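Local atomic coordinates of Mono(ADP-ribosyl)transferase SpvB (PDB entry 2GWM), a protein that probably transfers ADP-ribose from NAD(+) to an arginine of actin and so prevents actin polymerization in host cells. Residues S49-E52 / F53-M57; D92-K95 / E96-I100; S167-F170 / A171-S175. All blocks are in the same frame, centred on the assembly; numbering follows the deposited sequence.

Contact 1: S49-E52 / F53-M57; sequences SDEE and FKNAM
Phe53 N closes the first turn of helix 50-69 on Ser49 O, at 2.8 Å. Its CB rests against the same carbonyl. With CG anti to the backbone N (chi1 176°), the ring leaves the 49-52 segment and enters a buried site. Lys34 makes a cation-pi contact with this ring, and Leu37 of helix 30-39 and Tyr22 of helix 3-24 also pack on it.

This is the N-terminal start of the helix, and it carries a capping box. Ser49 OG accepts from Glu52 N at 3.1 Å. In return, Ser49 N donates to Glu52 OE1 at 2.9 Å, meeting the carboxylate on its anti side, 32° out of plane.

Lys54 N bonds to Asp50 O. Its side chain runs alongside that of Glu51, with Lys54 CD 3.6 Å from Glu51 OE2. The charged ends, Lys54 NZ and Glu51 OE2, stay 4.1 Å apart, beyond a salt bridge. Asn55 N continues the helical pattern to Glu51 O. Ala56 N reaches Glu52 O at 3.0 Å, and Ala56 CB touches that same oxygen at 3.3 Å. Met57 CG lies over one face of the Phe53 ring, 3.7 Å above its plane and offset toward the rim.

Contact 2: D92-K95 / E96-I100; sequences DVLK and EYTTI
The Tyr97 ring has Val93 O at its edge, near the ring plane, with CD1 of Tyr97 3.2 Å from that oxygen. Val93 and Tyr97 run side by side in the same direction. Methyl CG1 of Val93 touches Tyr97 CE1 at 3.7 Å. CG1 is anti to the backbone N of Val93 (chi1 -177°), which carries this methyl to the ring. Val93 O also accepts from Tyr97 N. The ring further meets Ile194 and Met196 of strand 192-198 and Ile104 of strand 103-106, so it joins the helix to the central sheet.

The segments form the C-terminal end of helix 91-97, where Thr98 is the first residue to leave helical backbone angles. Two threonine hydroxyls add donors to carbonyls of the last turn. Thr98 OG1 donates to Leu94 O at 2.7 Å, from above the carbonyl plane. The N-H of Thr98 makes only a weak bond to that oxygen. Thr98 CG2 lies 3.9 Å from Leu94 CD1. Thr99 OG1 donates to Lys95 O at 2.6 Å. Thr98 N reaches Lys95 O at 3.3 Å from the opposite face of the carbonyl plane, so two donors hold this oxygen.

Lys95 is extended until its last bend (chi4 62°). This turns Lys95 NZ toward a water 3.1 Å away. The water donates to Thr99 OG1 at 3.0 Å and links the lysine tip to the hydroxyl. Just beyond the helix, Asn102 ND2 bonds to Glu96 O.

Contact 3: S167-F170 / A171-S175; sequences SQDF and ASQLS
This is a local contact within one short helix, 168-175, which follows strand 155-164 at the surface of the ADP-ribosyltransferase domain. Ser167 is the N-cap. Its OG accepts from Phe170 N at 3.0 Å, and the bond is close to straight. The backbone then runs in regular i to i+4 bonds from Ala171 N to Ser167 O through Leu174 N to Phe170 O.

Asp169 and Gln173 carry a side-chain bond one turn apart. Gln173 NE2 donates to Asp169 OD1 at 2.9 Å, meeting the oxygen on its syn side but 34° out of the carboxylate plane. The acceptor lies close to the plane of the amide, and the two flat groups are turned 56° apart. Asp169 has CG anti to its own N (chi1 -179°), whereas Gln173 has CG beside N. These settings bring the two groups together.

Phe170 and Leu174 point the same way on another side of the helix. Leu174 CD2 approaches Phe170 CZ obliquely, at 4.0 Å. Ser175 OG donates to Ser172 O at 2.6 Å.

Phe170, Gln173 and Leu174 all touch Ile193 of strand 192-198, while Asp169, Phe170 and Gln173 meet Val163 of strand 155-164.

Overall arrangement
All three contacts are local, at helix ends in one ADP-ribosyltransferase domain, and none touches another. Contacts 1 and 3 are both N-terminal helix starts with a serine N-cap. They lie on opposite sides of the chain's centre, with their own centres about 49 Å apart. Contact 2 is instead a helix C-terminus. Its centre is about 33 Å from that of contact 1 and about 21 Å from that of contact 3. Contacts 2 and 3 both pack on strands 155-164 and 192-198 of the five-stranded sheet; contact 1 belongs to the helical part. Contact 2 is nearest the predicted active site: the Tyr97 side chain is about 8 Å from that of Arg81.

Contact 1: S49-E52 / F53-M57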
loop_
_atom_site.group_PDB
_atom_site.type_symbol
_atom_site.label_atom_id
_atom_site.label_comp_id
_atom_site.label_asym_id
_atom_site.label_seq_id
_atom_site.Cartn_x
_atom_site.Cartn_y
_atom_site.Cartn_z
ATOM N N SER A 49 -6.730 -25.223 13.524
ATOM C CA SER A 49 -7.768 -25.490 12.544
ATOM C C SER A 49 -7.928 -24.317 11.583
ATOM O O SER A 49 -7.488 -23.196 11.866
ATOM C CB SER A 49 -9.112 -25.771 13.232
ATOM O OG SER A 49 -9.710 -24.585 13.742
ATOM N N ASP A 50 -8.607 -24.556 10.468
ATOM C CA ASP A 50 -8.791 -23.487 9.501
ATOM C C ASP A 50 -9.614 -22.323 10.086
ATOM O O ASP A 50 -9.330 -21.162 9.804
ATOM C CB ASP A 50 -9.394 -23.991 8.201
ATOM C CG ASP A 50 -8.459 -24.900 7.430
ATOM O OD1 ASP A 50 -7.272 -25.054 7.816
ATOM O OD2 ASP A 50 -8.938 -25.486 6.431
ATOM N N GLU A 51 -10.612 -22.613 10.923
ATOM C CA GLU A 51 -11.365 -21.510 11.495
ATOM C C GLU A 51 -10.540 -20.810 12.583
ATOM O O GLU A 51 -10.590 -19.615 12.686
ATOM C CB GLU A 51 -12.782 -21.934 11.955
ATOM C CG GLU A 51 -13.937 -20.843 11.856
ATOM C CD GLU A 51 -13.886 -19.786 10.708
ATOM O OE1 GLU A 51 -13.860 -20.121 9.489
ATOM O OE2 GLU A 51 -13.920 -18.570 11.049
ATOM N N GLU A 52 -9.758 -21.546 13.374
ATOM C CA GLU A 52 -8.909 -20.934 14.390
ATOM C C GLU A 52 -7.915 -19.996 13.721
ATOM O O GLU A 52 -7.641 -18.900 14.210
ATOM C CB GLU A 52 -8.152 -22.006 15.162
ATOM C CG GLU A 52 -9.035 -22.643 16.191
ATOM C CD GLU A 52 -8.489 -23.930 16.746
ATOM O OE1 GLU A 52 -7.484 -24.489 16.216
ATOM O OE2 GLU A 52 -9.095 -24.372 17.748
ATOM N N PHE A 53 -7.342 -20.483 12.622
ATOM C CA PHE A 53 -6.369 -19.715 11.839
ATOM C C PHE A 53 -6.994 -18.448 11.274
ATOM O O PHE A 53 -6.462 -17.357 11.422
ATOM C CB PHE A 53 -5.833 -20.555 10.686
ATOM C CG PHE A 53 -4.907 -19.806 9.796
ATOM C CD1 PHE A 53 -3.641 -19.431 10.246
ATOM C CD2 PHE A 53 -5.290 -19.427 8.535
ATOM C CE1 PHE A 53 -2.802 -18.739 9.428
ATOM C CE2 PHE A 53 -4.434 -18.715 7.739
ATOM C CZ PHE A 53 -3.199 -18.380 8.192
ATOM N N LYS A 54 -8.135 -18.597 10.606
ATOM C CA LYS A 54 -8.816 -17.452 10.025
ATOM C C LYS A 54 -9.135 -16.433 11.119
ATOM O O LYS A 54 -8.909 -15.266 10.948
ATOM C CB LYS A 54 -10.130 -17.896 9.349
ATOM C CG LYS A 54 -10.934 -16.731 8.772
ATOM C CD LYS A 54 -12.246 -17.086 8.228
ATOM C CE LYS A 54 -12.942 -15.813 7.729
ATOM N NZ LYS A 54 -13.737 -15.161 8.822
ATOM N N ASN A 55 -9.705 -16.897 12.241
ATOM C CA ASN A 55 -10.080 -15.960 13.326
ATOM C C ASN A 55 -8.895 -15.237 13.906
ATOM O O ASN A 55 -8.975 -14.063 14.187
ATOM C CB ASN A 55 -10.869 -16.657 14.436
ATOM C CG ASN A 55 -12.244 -17.135 13.971
ATOM O OD1 ASN A 55 -12.763 -16.718 12.924
ATOM N ND2 ASN A 55 -12.854 -18.010 14.756
ATOM N N ALA A 56 -7.765 -15.931 14.059
ATOM C CA ALA A 56 -6.607 -15.293 14.607
ATOM C C ALA A 56 -6.006 -14.280 13.634
ATOM O O ALA A 56 -5.502 -13.204 14.045
ATOM C CB ALA A 56 -5.603 -16.392 15.014
ATOM N N MET A 57 -5.969 -14.618 12.349
ATOM C CA MET A 57 -5.503 -13.681 11.356
ATOM C C MET A 57 -6.327 -12.415 11.394
ATOM O O MET A 57 -5.791 -11.338 11.245
ATOM C CB MET A 57 -5.612 -14.273 9.953
ATOM C CG MET A 57 -4.551 -15.323 9.717
ATOM S SD MET A 57 -2.824 -14.734 9.635
ATOM C CE MET A 57 -2.801 -13.913 8.072
#

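Contact 2: D92-K95 / E96-I100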
loop_
_atom_site.group_PDB
_atom_site.type_symbol
_atom_site.label_atom_id
_atom_site.label_comp_id
_atom_site.label_asym_id
_atom_site.label_seq_id
_atom_site.Cartn_x
_atom_site.Cartn_y
_atom_site.Cartn_z
ATOM N N ASP A 92 -4.810 -7.932 -16.222
ATOM C CA ASP A 92 -6.167 -7.522 -15.855
ATOM C C ASP A 92 -6.117 -6.416 -14.830
ATOM O O ASP A 92 -6.950 -5.517 -14.862
ATOM C CB ASP A 92 -7.034 -8.708 -15.365
ATOM C CG ASP A 92 -7.302 -9.730 -16.470
ATOM O OD1 ASP A 92 -7.429 -9.339 -17.664
ATOM O OD2 ASP A 92 -7.382 -10.943 -16.142
ATOM N N VAL A 93 -5.119 -6.445 -13.951
ATOM C CA VAL A 93 -4.908 -5.331 -13.031
ATOM C C VAL A 93 -4.608 -4.042 -13.828
ATOM O O VAL A 93 -5.166 -2.975 -13.556
ATOM C CB VAL A 93 -3.772 -5.626 -12.041
ATOM C CG1 VAL A 93 -3.615 -4.490 -11.050
ATOM C CG2 VAL A 93 -4.015 -7.001 -11.285
ATOM N N LEU A 94 -3.686 -4.140 -14.777
ATOM C CA LEU A 94 -3.397 -2.993 -15.638
ATOM C C LEU A 94 -4.664 -2.429 -16.292
ATOM O O LEU A 94 -4.868 -1.196 -16.320
ATOM C CB LEU A 94 -2.383 -3.369 -16.708
ATOM C CG LEU A 94 -2.073 -2.339 -17.801
ATOM C CD1 LEU A 94 -1.483 -1.118 -17.189
ATOM C CD2 LEU A 94 -1.120 -2.926 -18.815
ATOM N N LYS A 95 -5.505 -3.311 -16.831
ATOM C CA LYS A 95 -6.692 -2.843 -17.523
ATOM C C LYS A 95 -7.600 -2.112 -16.550
ATOM O O LYS A 95 -8.109 -1.055 -16.863
ATOM C CB LYS A 95 -7.452 -4.003 -18.112
ATOM C CG LYS A 95 -8.716 -3.535 -18.810
ATOM C CD LYS A 95 -9.340 -4.601 -19.691
ATOM C CE LYS A 95 -10.552 -4.025 -20.440
ATOM N NZ LYS A 95 -10.199 -2.882 -21.370
ATOM N N GLU A 96 -7.773 -2.673 -15.362
ATOM C CA GLU A 96 -8.578 -2.030 -14.304
ATOM C C GLU A 96 -8.075 -0.612 -13.944
ATOM O O GLU A 96 -8.844 0.351 -13.846
ATOM C CB GLU A 96 -8.528 -2.864 -13.009
ATOM C CG GLU A 96 -9.480 -3.992 -12.920
ATOM C CD GLU A 96 -10.362 -3.847 -11.674
ATOM O OE1 GLU A 96 -11.558 -3.481 -11.876
ATOM O OE2 GLU A 96 -9.843 -4.043 -10.522
ATOM N N TYR A 97 -6.770 -0.486 -13.762
ATOM C CA TYR A 97 -6.212 0.774 -13.292
ATOM C C TYR A 97 -6.118 1.834 -14.394
ATOM O O TYR A 97 -5.855 2.997 -14.091
ATOM C CB TYR A 97 -4.791 0.507 -12.744
ATOM C CG TYR A 97 -4.771 0.032 -11.317
ATOM C CD1 TYR A 97 -5.381 -1.160 -10.968
ATOM C CD2 TYR A 97 -4.224 0.794 -10.327
ATOM C CE1 TYR A 97 -5.416 -1.599 -9.613
ATOM C CE2 TYR A 97 -4.243 0.349 -8.982
ATOM C CZ TYR A 97 -4.855 -0.836 -8.660
ATOM O OH TYR A 97 -4.948 -1.346 -7.364
ATOM N N THR A 98 -6.309 1.407 -15.637
ATOM C CA THR A 98 -6.202 2.334 -16.799
ATOM C C THR A 98 -7.509 2.492 -17.523
ATOM O O THR A 98 -7.576 2.969 -18.650
ATOM C CB THR A 98 -5.088 1.944 -17.807
ATOM O OG1 THR A 98 -5.329 0.639 -18.311
ATOM C CG2 THR A 98 -3.756 2.004 -17.177
ATOM N N THR A 99 -8.571 2.126 -16.835
ATOM C CA THR A 99 -9.939 2.400 -17.304
ATOM C C THR A 99 -10.432 3.701 -16.654
ATOM O O THR A 99 -10.736 3.758 -15.437
ATOM C CB THR A 99 -10.862 1.239 -17.003
ATOM O OG1 THR A 99 -10.357 0.047 -17.638
ATOM C CG2 THR A 99 -12.251 1.517 -17.526
ATOM N N ILE A 100 -10.543 4.745 -17.472
ATOM C CA ILE A 100 -10.956 6.040 -16.977
ATOM C C ILE A 100 -12.294 5.909 -16.278
ATOM O O ILE A 100 -13.248 5.316 -16.816
ATOM C CB ILE A 100 -11.100 7.087 -18.115
ATOM C CG1 ILE A 100 -9.794 7.295 -18.823
ATOM C CG2 ILE A 100 -11.613 8.394 -17.526
ATOM C CD1 ILE A 100 -8.836 8.029 -17.976
HETATM O O HOH W 1 -10.004 0.125 -20.628
#

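Contact 3: S167-F170 / A171-S175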
loop_
_atom_site.group_PDB
_atom_site.type_symbol
_atom_site.label_atom_id
_atom_site.label_comp_id
_atom_site.label_asym_id
_atom_site.label_seq_id
_atom_site.Cartn_x
_atom_site.Cartn_y
_atom_site.Cartn_z
ATOM N N SER A 167 4.674 12.558 -24.477
ATOM C CA SER A 167 4.061 13.836 -24.859
ATOM C C SER A 167 4.536 14.935 -23.921
ATOM O O SER A 167 5.135 14.678 -22.883
ATOM C CB SER A 167 2.576 13.770 -24.761
ATOM O OG SER A 167 2.189 13.669 -23.413
ATOM N N GLN A 168 4.320 16.179 -24.311
ATOM C CA GLN A 168 4.614 17.274 -23.421
ATOM C C GLN A 168 3.719 17.248 -22.196
ATOM O O GLN A 168 4.123 17.641 -21.124
ATOM C CB GLN A 168 4.518 18.653 -24.144
ATOM C CG GLN A 168 4.987 19.818 -23.306
ATOM C CD GLN A 168 6.365 19.656 -22.732
ATOM O OE1 GLN A 168 7.229 19.064 -23.363
ATOM N NE2 GLN A 168 6.612 20.307 -21.586
ATOM N N ASP A 169 2.462 16.875 -22.343
ATOM C CA ASP A 169 1.611 16.705 -21.177
ATOM C C ASP A 169 2.217 15.756 -20.161
ATOM O O ASP A 169 2.295 16.066 -18.998
ATOM C CB ASP A 169 0.224 16.242 -21.629
ATOM C CG ASP A 169 -0.801 16.043 -20.476
ATOM O OD1 ASP A 169 -0.757 16.693 -19.436
ATOM O OD2 ASP A 169 -1.695 15.188 -20.697
ATOM N N PHE A 170 2.664 14.618 -20.649
ATOM C CA PHE A 170 3.353 13.663 -19.760
ATOM C C PHE A 170 4.598 14.273 -19.157
ATOM O O PHE A 170 4.848 14.150 -17.959
ATOM C CB PHE A 170 3.679 12.421 -20.524
ATOM C CG PHE A 170 4.572 11.450 -19.814
ATOM C CD1 PHE A 170 4.009 10.528 -18.934
ATOM C CD2 PHE A 170 5.915 11.427 -20.037
ATOM C CE1 PHE A 170 4.860 9.571 -18.350
ATOM C CE2 PHE A 170 6.711 10.496 -19.474
ATOM C CZ PHE A 170 6.160 9.620 -18.573
ATOM N N ALA A 171 5.439 14.900 -20.001
ATOM C CA ALA A 171 6.707 15.431 -19.534
ATOM C C ALA A 171 6.447 16.467 -18.419
ATOM O O ALA A 171 7.190 16.548 -17.411
ATOM C CB ALA A 171 7.434 16.091 -20.660
ATOM N N SER A 172 5.445 17.322 -18.613
ATOM C CA SER A 172 5.102 18.361 -17.659
ATOM C C SER A 172 4.552 17.729 -16.402
ATOM O O SER A 172 4.991 18.091 -15.312
ATOM C CB SER A 172 4.059 19.286 -18.241
ATOM O OG SER A 172 3.779 20.372 -17.392
ATOM N N GLN A 173 3.612 16.775 -16.543
ATOM C CA GLN A 173 3.074 16.167 -15.309
ATOM C C GLN A 173 4.145 15.489 -14.531
ATOM O O GLN A 173 4.218 15.558 -13.300
ATOM C CB GLN A 173 1.925 15.250 -15.658
ATOM C CG GLN A 173 0.674 15.980 -16.143
ATOM C CD GLN A 173 -0.581 15.152 -16.054
ATOM O OE1 GLN A 173 -0.766 14.368 -15.121
ATOM N NE2 GLN A 173 -1.444 15.308 -17.024
ATOM N N LEU A 174 5.005 14.775 -15.229
ATOM C CA LEU A 174 6.077 14.071 -14.552
ATOM C C LEU A 174 7.003 15.026 -13.834
ATOM O O LEU A 174 7.453 14.778 -12.722
ATOM C CB LEU A 174 6.856 13.214 -15.554
ATOM C CG LEU A 174 7.816 12.219 -14.985
ATOM C CD1 LEU A 174 7.135 11.252 -14.095
ATOM C CD2 LEU A 174 8.552 11.531 -16.062
ATOM N N SER A 175 7.282 16.183 -14.444
ATOM C CA SER A 175 8.188 17.146 -13.882
ATOM C C SER A 175 7.645 17.774 -12.595
ATOM O O SER A 175 8.403 18.325 -11.825
ATOM C CB SER A 175 8.433 18.261 -14.901
ATOM O OG SER A 175 7.371 19.173 -14.975
#